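Local atomic coordinates of arylmalonate decarboxylase (PDB entry 3IXL), a protein that catalyses the enantioselective decarboxylation of 2-aryl-2-methylmalonates to 2-arylpropionates, releasing carbon dioxide. Residues M104-L109 with F216-R221; N110-L115 with E141-T146; E132-F137 with G183-S188. The protein carries 2 engineered substitutions. All blocks are in the same frame, centred on the assembly; numbering follows the deposited sequence.

Contact 1 (M104-L109 with F216-R221); sequences MSTAVL and FWDAVR
A107 and D218 bring two nearly perpendicular helices together through their beta carbons. The apolar touch is that of the two methyl and methylene carbons, CB of A107 lying 3.3 Å from CB of D218. The carboxylate rests on the alanine as well, its carbon CG of D218 being 3.6 Å from A107 CA. CG of D218 is anti to its own backbone nitrogen (chi1 175°), which swings the carboxylate over CA and CB of A107. The two CA atoms are 5.1 Å apart, and the segment axes approach to 8.8 Å at an angle of 93°, so the helices meet around this one pair. At the margins, the methyl CG2 of T106 reaches the carboxylate loosely, and CZ3 of W217 lies 4.2 Å from A107 O, the oxygen sitting obliquely to the indole.

The polar part belongs mainly to D218. R221, one helical turn on, grips it side-on, NE at 3.0 Å and NH1 at 2.8 Å from the single atom OD2. Both nitrogens come from the same face of the carboxylate, about 40° out of its plane, while OD2 stays within the guanidinium plane. OD1 is hydrogen-bonded to T102 OG1. Both oxygens of this buried carboxylate are thus engaged, and the arginine would probably favour its ionised form.

Behind the contact, helix 211-222 lays F216 and A219 against strand 8-13, whereas helix 104-114 rests S105 and L109 on helix 128-140, and M104, at its start, touches the bound phenylacetate.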
loop_
_atom_site.group_PDB
_atom_site.type_symbol
_atom_site.label_atom_id
_atom_site.label_comp_id
_atom_site.label_asym_id
_atom_site.label_seq_id
_atom_site.Cartn_x
_atom_site.Cartn_y
_atom_site.Cartn_z
ATOM N N MET A 104 -2.582 4.408 -1.407
ATOM C CA MET A 104 -2.220 3.028 -1.140
ATOM C C MET A 104 -3.398 2.221 -0.576
ATOM O O MET A 104 -3.471 1.011 -0.787
ATOM C CB MET A 104 -0.998 2.984 -0.217
ATOM C CG MET A 104 -0.420 1.602 0.054
ATOM S SD MET A 104 1.179 1.768 0.870
ATOM C CE MET A 104 2.235 2.091 -0.533
ATOM N N SER A 105 -4.323 2.877 0.123
ATOM C CA SER A 105 -5.536 2.163 0.552
ATOM C C SER A 105 -6.425 1.783 -0.628
ATOM O O SER A 105 -6.950 0.668 -0.679
ATOM C CB SER A 105 -6.329 2.976 1.568
ATOM O OG SER A 105 -5.686 2.951 2.830
ATOM N N THR A 106 -6.620 2.702 -1.572
ATOM C CA THR A 106 -7.346 2.365 -2.789
ATOM C C THR A 106 -6.624 1.256 -3.550
ATOM O O THR A 106 -7.254 0.344 -4.091
ATOM C CB THR A 106 -7.498 3.601 -3.657
ATOM O OG1 THR A 106 -8.406 4.487 -3.002
ATOM C CG2 THR A 106 -8.005 3.268 -5.062
ATOM N N ALA A 107 -5.291 1.325 -3.567
ATOM C CA ALA A 107 -4.497 0.295 -4.233
ATOM C C ALA A 107 -4.772 -1.092 -3.674
ATOM O O ALA A 107 -4.939 -2.046 -4.433
ATOM C CB ALA A 107 -3.006 0.619 -4.114
ATOM N N VAL A 108 -4.810 -1.226 -2.351
ATOM C CA VAL A 108 -5.003 -2.566 -1.800
ATOM C C VAL A 108 -6.446 -3.030 -1.984
ATOM O O VAL A 108 -6.680 -4.220 -2.220
ATOM C CB VAL A 108 -4.516 -2.728 -0.330
ATOM C CG1 VAL A 108 -3.026 -2.407 -0.203
ATOM C CG2 VAL A 108 -5.314 -1.886 0.611
ATOM N N LEU A 109 -7.411 -2.111 -1.934
ATOM C CA LEU A 109 -8.800 -2.488 -2.246
ATOM C C LEU A 109 -8.886 -2.988 -3.680
ATOM O O LEU A 109 -9.498 -4.019 -3.953
ATOM C CB LEU A 109 -9.740 -1.297 -2.107
ATOM C CG LEU A 109 -10.035 -0.712 -0.737
ATOM C CD1 LEU A 109 -10.928 0.496 -0.925
ATOM C CD2 LEU A 109 -10.715 -1.758 0.146
ATOM N N PHE A 216 2.405 0.366 -6.188
ATOM C CA PHE A 216 3.024 0.475 -7.508
ATOM C C PHE A 216 2.112 -0.018 -8.614
ATOM O O PHE A 216 1.941 0.652 -9.620
ATOM C CB PHE A 216 4.365 -0.269 -7.548
ATOM C CG PHE A 216 5.487 0.506 -6.933
ATOM C CD1 PHE A 216 5.803 0.355 -5.592
ATOM C CD2 PHE A 216 6.196 1.433 -7.695
ATOM C CE1 PHE A 216 6.821 1.105 -5.010
ATOM C CE2 PHE A 216 7.220 2.190 -7.130
ATOM C CZ PHE A 216 7.531 2.034 -5.791
ATOM N N TRP A 217 1.524 -1.191 -8.408
ATOM C CA TRP A 217 0.628 -1.788 -9.391
ATOM C C TRP A 217 -0.513 -0.823 -9.718
ATOM O O TRP A 217 -0.874 -0.616 -10.878
ATOM C CB TRP A 217 0.085 -3.099 -8.807
ATOM C CG TRP A 217 -1.004 -3.735 -9.615
ATOM C CD1 TRP A 217 -0.852 -4.548 -10.698
ATOM C CD2 TRP A 217 -2.411 -3.630 -9.378
ATOM N NE1 TRP A 217 -2.090 -4.944 -11.165
ATOM C CE2 TRP A 217 -3.061 -4.390 -10.371
ATOM C CE3 TRP A 217 -3.185 -2.955 -8.426
ATOM C CZ2 TRP A 217 -4.456 -4.491 -10.440
ATOM C CZ3 TRP A 217 -4.569 -3.057 -8.498
ATOM C CH2 TRP A 217 -5.187 -3.819 -9.496
ATOM N N ASP A 218 -1.071 -0.222 -8.678
ATOM C CA ASP A 218 -2.227 0.651 -8.803
ATOM C C ASP A 218 -1.871 1.981 -9.459
ATOM O O ASP A 218 -2.655 2.510 -10.255
ATOM C CB ASP A 218 -2.810 0.864 -7.403
ATOM C CG ASP A 218 -3.944 1.852 -7.376
ATOM O OD1 ASP A 218 -3.751 2.957 -6.805
ATOM O OD2 ASP A 218 -5.038 1.499 -7.875
ATOM N N ALA A 219 -0.694 2.522 -9.133
ATOM C CA ALA A 219 -0.227 3.753 -9.770
ATOM C C ALA A 219 0.032 3.531 -11.257
ATOM O O ALA A 219 -0.319 4.367 -12.095
ATOM C CB ALA A 219 1.029 4.256 -9.084
ATOM N N VAL A 220 0.626 2.385 -11.585
ATOM C CA VAL A 220 0.895 2.043 -12.981
ATOM C C VAL A 220 -0.414 1.815 -13.731
ATOM O O VAL A 220 -0.559 2.212 -14.895
ATOM C CB VAL A 220 1.849 0.834 -13.084
ATOM C CG1 VAL A 220 1.965 0.339 -14.508
ATOM C CG2 VAL A 220 3.218 1.210 -12.541
ATOM N N ARG A 221 -1.373 1.196 -13.053
ATOM C CA ARG A 221 -2.744 1.057 -13.570
ATOM C C ARG A 221 -3.312 2.421 -13.970
ATOM O O ARG A 221 -3.813 2.596 -15.085
ATOM C CB ARG A 221 -3.642 0.408 -12.511
ATOM C CG ARG A 221 -5.127 0.361 -12.882
ATOM C CD ARG A 221 -6.014 0.049 -11.688
ATOM N NE ARG A 221 -5.965 1.096 -10.656
ATOM C CZ ARG A 221 -6.633 2.251 -10.699
ATOM N NH1 ARG A 221 -6.523 3.113 -9.685
ATOM N NH2 ARG A 221 -7.401 2.563 -11.747
#

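Contact 2 (N110-L115 with E141-T146); sequences NGLRAL and ESLVPT
At the edge of the R113 guanidinium, and close to its plane, NH2 meets two oxygens of E141. One is the carboxylate OE1, 3.0 Å from R113 NH2 in a salt bridge approached on the anti side, 29° out of the carboxylate plane; the carboxylate is turned 55° against the guanidinium, so the groups do not lie flat together. The other is the main-chain O of E141, 3.1 Å from R113 NH2, met in the carbonyl plane on a lone pair. The arginine chain is extended from CG to NE, which carries the group across to E141, whose own chain bends at chi2 (-78°) to bring OE1 round to the same nitrogen. A water closes a further link, accepting from R113 NE at 2.7 Å and donating to E141 O at 3.0 Å.

E141 is the first residue to leave helical geometry after helix 128-140, whose end is a Schellman motif with S142 as the positive-phi C' residue, L143 N bonding to L138 O and S142 N to A139 O. R113 thus binds the carbonyl of the residue right after the helix, where the chain turns toward strand 144-145. The apolar half of the contact is L112 CD1 on L143 CD1, 3.7 Å apart. L112 also touches V120 of strand 119-124, while L143 touches L138.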
loop_
_atom_site.group_PDB
_atom_site.type_symbol
_atom_site.label_atom_id
_atom_site.label_comp_id
_atom_site.label_asym_id
_atom_site.label_seq_id
_atom_site.Cartn_x
_atom_site.Cartn_y
_atom_site.Cartn_z
ATOM N N ASN A 110 -8.263 -2.257 -4.598
ATOM C CA ASN A 110 -8.276 -2.666 -5.995
ATOM C C ASN A 110 -7.595 -4.015 -6.190
ATOM O O ASN A 110 -8.080 -4.856 -6.946
ATOM C CB ASN A 110 -7.622 -1.607 -6.881
ATOM C CG ASN A 110 -8.507 -0.384 -7.073
ATOM O OD1 ASN A 110 -9.720 -0.416 -6.823
ATOM N ND2 ASN A 110 -7.894 0.713 -7.485
ATOM N N GLY A 111 -6.478 -4.236 -5.501
ATOM C CA GLY A 111 -5.748 -5.493 -5.628
ATOM C C GLY A 111 -6.540 -6.665 -5.080
ATOM O O GLY A 111 -6.591 -7.721 -5.698
ATOM N N LEU A 112 -7.144 -6.478 -3.912
ATOM C CA LEU A 112 -7.966 -7.531 -3.320
ATOM C C LEU A 112 -9.123 -7.911 -4.234
ATOM O O LEU A 112 -9.382 -9.099 -4.457
ATOM C CB LEU A 112 -8.478 -7.118 -1.933
ATOM C CG LEU A 112 -7.383 -7.038 -0.857
ATOM C CD1 LEU A 112 -7.868 -6.250 0.355
ATOM C CD2 LEU A 112 -6.911 -8.435 -0.437
ATOM N N ARG A 113 -9.798 -6.913 -4.786
ATOM C CA ARG A 113 -10.896 -7.178 -5.722
ATOM C C ARG A 113 -10.421 -7.869 -6.999
ATOM O O ARG A 113 -11.053 -8.817 -7.469
ATOM C CB ARG A 113 -11.664 -5.902 -6.026
ATOM C CG ARG A 113 -12.502 -5.460 -4.826
ATOM C CD ARG A 113 -12.967 -4.033 -4.957
ATOM N NE ARG A 113 -13.604 -3.561 -3.730
ATOM C CZ ARG A 113 -13.756 -2.278 -3.412
ATOM N NH1 ARG A 113 -13.304 -1.331 -4.227
ATOM N NH2 ARG A 113 -14.350 -1.940 -2.271
ATOM N N ALA A 114 -9.292 -7.423 -7.533
ATOM C CA ALA A 114 -8.705 -8.041 -8.725
ATOM C C ALA A 114 -8.438 -9.534 -8.528
ATOM O O ALA A 114 -8.485 -10.317 -9.484
ATOM C CB ALA A 114 -7.403 -7.328 -9.104
ATOM N N LEU A 115 -8.124 -9.918 -7.294
ATOM C CA LEU A 115 -7.782 -11.303 -6.977
ATOM C C LEU A 115 -8.959 -12.082 -6.386
ATOM O O LEU A 115 -8.783 -13.224 -5.948
ATOM C CB LEU A 115 -6.561 -11.359 -6.051
ATOM C CG LEU A 115 -5.271 -10.912 -6.738
ATOM C CD1 LEU A 115 -4.222 -10.503 -5.731
ATOM C CD2 LEU A 115 -4.749 -12.030 -7.656
ATOM N N GLU A 141 -15.843 -1.086 3.087
ATOM C CA GLU A 141 -15.664 -1.312 1.659
ATOM C C GLU A 141 -16.136 -2.695 1.220
ATOM O O GLU A 141 -15.752 -3.188 0.155
ATOM C CB GLU A 141 -14.194 -1.079 1.286
ATOM C CG GLU A 141 -13.778 0.385 1.358
ATOM C CD GLU A 141 -14.251 1.205 0.161
ATOM O OE1 GLU A 141 -14.811 0.628 -0.797
ATOM O OE2 GLU A 141 -14.038 2.435 0.170
ATOM N N SER A 142 -16.969 -3.315 2.054
ATOM C CA SER A 142 -17.626 -4.593 1.748
ATOM C C SER A 142 -16.687 -5.800 1.694
ATOM O O SER A 142 -16.979 -6.799 1.032
ATOM C CB SER A 142 -18.466 -4.493 0.463
ATOM O OG SER A 142 -19.487 -3.523 0.609
ATOM N N LEU A 143 -15.571 -5.711 2.409
ATOM C CA LEU A 143 -14.695 -6.859 2.605
ATOM C C LEU A 143 -14.873 -7.378 4.020
ATOM O O LEU A 143 -15.428 -6.679 4.879
ATOM C CB LEU A 143 -13.231 -6.488 2.346
ATOM C CG LEU A 143 -12.930 -5.975 0.937
ATOM C CD1 LEU A 143 -11.497 -5.480 0.846
ATOM C CD2 LEU A 143 -13.205 -7.037 -0.116
ATOM N N VAL A 144 -14.411 -8.601 4.262
ATOM C CA VAL A 144 -14.584 -9.236 5.564
ATOM C C VAL A 144 -13.220 -9.599 6.138
ATOM O O VAL A 144 -12.626 -10.602 5.743
ATOM C CB VAL A 144 -15.486 -10.499 5.481
ATOM C CG1 VAL A 144 -15.667 -11.122 6.866
ATOM C CG2 VAL A 144 -16.843 -10.158 4.870
ATOM N N PRO A 145 -12.704 -8.768 7.059
ATOM C CA PRO A 145 -11.451 -9.117 7.721
ATOM C C PRO A 145 -11.666 -10.334 8.617
ATOM O O PRO A 145 -12.707 -10.439 9.293
ATOM C CB PRO A 145 -11.117 -7.869 8.550
ATOM C CG PRO A 145 -12.004 -6.788 8.013
ATOM C CD PRO A 145 -13.233 -7.471 7.514
ATOM N N THR A 146 -10.713 -11.254 8.594
ATOM C CA THR A 146 -10.842 -12.512 9.318
ATOM C C THR A 146 -9.754 -12.601 10.398
ATOM O O THR A 146 -9.823 -11.872 11.394
ATOM C CB THR A 146 -10.834 -13.724 8.355
ATOM O OG1 THR A 146 -9.599 -13.754 7.621
ATOM C CG2 THR A 146 -11.996 -13.644 7.369
HETATM O O HOH W 1 -15.452 -4.951 -2.249
#

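Contact 3 (E132-F137 with G183-S188); sequences ERLAAF and GILLSS. Engineered in segment 183-188: S188 (natural residue Cys). With PAC (2-phenylacetic acid), chain C.
A single leucine of helix 128-140, L134, makes the whole direct contact with strand 183-187. Both of its methyls meet CD2 of L185, and one of them also rests on a serine. CD1 of L134 approaches CD2 of L185 tip to tip at 4.0 Å. The other methyl, CD2 of L134, lies 3.9 Å from CB of S187 and scarcely farther from its OG. L185 and S187, two positions apart on the strand, present the same side of the sheet to the helix. In L134, CG stands anti to the backbone nitrogen (chi1 174°), extending the branched tip toward the strand.

The S187 hydroxyl is satisfied by Y126 OH, which also bonds to the bound phenylacetate. S187 is thus a second-shell residue behind a ligand-binding tyrosine. At the strand's end, the chain enters the pocket with S188, an engineered replacement of the natural cysteine. Its CA is 3.5 Å from O1 of the phenylacetate, and S188 OG lies 3.7 Å from the ligand's C2, the carbon between ring and carboxylate. That OG is hydrogen-bonded to G190 N.

L134 also touches T124 of the neighbouring strand, and helices 128-140 and 104-114 both pack on this face of the sheet. The sheet is one of two four-stranded parallel sheets of order 2-1-3-4, consistent with membership of the Asp/Glu racemase clan. Across the contact the touch is essentially apolar, a buried van der Waals backing, which leaves the S187 hydroxyl to be held by Y126 rather than by the helix.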
loop_
_atom_site.group_PDB
_atom_site.type_symbol
_atom_site.label_atom_id
_atom_site.label_comp_id
_atom_site.label_asym_id
_atom_site.label_seq_id
_atom_site.Cartn_x
_atom_site.Cartn_y
_atom_site.Cartn_z
ATOM N N GLU A 132 -7.334 -1.962 14.099
ATOM C CA GLU A 132 -8.780 -1.814 14.227
ATOM C C GLU A 132 -9.320 -0.902 13.136
ATOM O O GLU A 132 -10.358 -1.184 12.544
ATOM C CB GLU A 132 -9.151 -1.256 15.602
ATOM C CG GLU A 132 -8.954 -2.241 16.741
ATOM C CD GLU A 132 -9.337 -1.673 18.102
ATOM O OE1 GLU A 132 -9.191 -2.407 19.105
ATOM O OE2 GLU A 132 -9.790 -0.510 18.181
ATOM N N ARG A 133 -8.598 0.186 12.862
ATOM C CA ARG A 133 -9.002 1.120 11.815
ATOM C C ARG A 133 -8.931 0.480 10.431
ATOM O O ARG A 133 -9.795 0.717 9.583
ATOM C CB ARG A 133 -8.151 2.390 11.875
ATOM C CG ARG A 133 -8.415 3.234 13.130
ATOM C CD ARG A 133 -7.320 4.262 13.338
ATOM N NE ARG A 133 -7.376 4.933 14.640
ATOM C CZ ARG A 133 -7.660 6.218 14.825
ATOM N NH1 ARG A 133 -7.942 7.014 13.801
ATOM N NH2 ARG A 133 -7.653 6.702 16.060
ATOM N N LEU A 134 -7.919 -0.357 10.206
ATOM C CA LEU A 134 -7.819 -1.105 8.964
ATOM C C LEU A 134 -9.024 -2.028 8.805
ATOM O O LEU A 134 -9.676 -2.019 7.759
ATOM C CB LEU A 134 -6.514 -1.908 8.922
ATOM C CG LEU A 134 -6.329 -2.862 7.734
ATOM C CD1 LEU A 134 -6.412 -2.137 6.405
ATOM C CD2 LEU A 134 -5.014 -3.629 7.838
ATOM N N ALA A 135 -9.336 -2.807 9.841
ATOM C CA ALA A 135 -10.502 -3.699 9.780
ATOM C C ALA A 135 -11.804 -2.950 9.516
ATOM O O ALA A 135 -12.631 -3.406 8.713
ATOM C CB ALA A 135 -10.609 -4.541 11.050
ATOM N N ALA A 136 -11.976 -1.797 10.159
ATOM C CA ALA A 136 -13.181 -0.985 9.960
ATOM C C ALA A 136 -13.277 -0.454 8.529
ATOM O O ALA A 136 -14.361 -0.459 7.920
ATOM C CB ALA A 136 -13.234 0.155 10.963
ATOM N N PHE A 137 -12.144 0.009 7.997
ATOM C CA PHE A 137 -12.059 0.481 6.618
ATOM C C PHE A 137 -12.452 -0.622 5.641
ATOM O O PHE A 137 -13.284 -0.412 4.747
ATOM C CB PHE A 137 -10.631 0.986 6.327
ATOM C CG PHE A 137 -10.380 1.317 4.882
ATOM C CD1 PHE A 137 -10.778 2.544 4.343
ATOM C CD2 PHE A 137 -9.719 0.419 4.064
ATOM C CE1 PHE A 137 -10.537 2.846 2.998
ATOM C CE2 PHE A 137 -9.475 0.718 2.718
ATOM C CZ PHE A 137 -9.885 1.930 2.195
ATOM N N GLY A 183 -7.782 -14.821 0.901
ATOM C CA GLY A 183 -6.467 -14.249 0.644
ATOM C C GLY A 183 -5.974 -13.489 1.848
ATOM O O GLY A 183 -6.610 -13.481 2.899
ATOM N N ILE A 184 -4.826 -12.854 1.670
ATOM C CA ILE A 184 -4.127 -12.194 2.764
ATOM C C ILE A 184 -3.774 -10.770 2.354
ATOM O O ILE A 184 -3.291 -10.540 1.236
ATOM C CB ILE A 184 -2.829 -12.968 3.135
ATOM C CG1 ILE A 184 -3.168 -14.410 3.557
ATOM C CG2 ILE A 184 -2.045 -12.248 4.243
ATOM C CD1 ILE A 184 -1.999 -15.379 3.474
ATOM N N LEU A 185 -4.026 -9.827 3.258
ATOM C CA LEU A 185 -3.508 -8.473 3.107
ATOM C C LEU A 185 -2.296 -8.321 4.017
ATOM O O LEU A 185 -2.403 -8.455 5.232
ATOM C CB LEU A 185 -4.569 -7.423 3.454
ATOM C CG LEU A 185 -4.084 -5.969 3.486
ATOM C CD1 LEU A 185 -3.582 -5.527 2.114
ATOM C CD2 LEU A 185 -5.215 -5.057 3.964
ATOM N N LEU A 186 -1.142 -8.067 3.409
ATOM C CA LEU A 186 0.086 -7.773 4.125
ATOM C C LEU A 186 0.238 -6.252 4.110
ATOM O O LEU A 186 0.592 -5.644 3.090
ATOM C CB LEU A 186 1.264 -8.490 3.461
ATOM C CG LEU A 186 2.686 -8.298 3.994
ATOM C CD1 LEU A 186 2.798 -8.561 5.504
ATOM C CD2 LEU A 186 3.598 -9.246 3.222
ATOM N N SER A 187 -0.076 -5.633 5.244
ATOM C CA SER A 187 -0.254 -4.187 5.281
ATOM C C SER A 187 0.900 -3.451 5.941
ATOM O O SER A 187 1.326 -3.780 7.053
ATOM C CB SER A 187 -1.587 -3.807 5.936
ATOM O OG SER A 187 -1.913 -2.450 5.645
ATOM N N SER A 188 1.365 -2.452 5.193
ATOM C CA SER A 188 2.354 -1.415 5.522
ATOM C C SER A 188 3.327 -1.305 4.384
ATOM O O SER A 188 4.042 -2.259 4.061
ATOM C CB SER A 188 3.127 -1.613 6.817
ATOM O OG SER A 188 3.985 -0.489 6.983
HETATM C C1 PAC C . 1.560 2.299 5.893
HETATM C C2 PAC C . 2.723 2.970 6.599
HETATM C "C1'" PAC C . 4.024 3.239 5.871
HETATM C "C2'" PAC C . 5.172 3.275 6.669
HETATM C "C3'" PAC C . 6.424 3.525 6.112
HETATM C "C4'" PAC C . 6.533 3.750 4.743
HETATM C "C5'" PAC C . 5.390 3.714 3.934
HETATM C "C6'" PAC C . 4.131 3.469 4.491
HETATM O O1 PAC C . 1.623 1.892 4.699
HETATM O O2 PAC C . 0.514 2.172 6.592
#

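How the contacts relate
Helix 104-114 joins contacts 1 and 2, whose centres are 13 Å apart; N110 ND2 lies 3.0 Å from D218 OD2, a probable hydrogen bond, and L109 CD1 packs 3.6 Å from E141 CD. The same helix meets contact 3, with L109 CD1 at 3.6 Å from F137 CZ and V108 CB at 3.8 Å from L185 CD1. Contacts 2 and 3, with centres 9 Å apart, meet where P145 CG lies 3.5 Å from A135 O; their segments alternate along the chain, inside the loop closed by contact 1. Contacts 1 and 3 supply pocket residues M104 and S188, whereas the L112 side chain of contact 2 is about 13 Å from the phenylacetate.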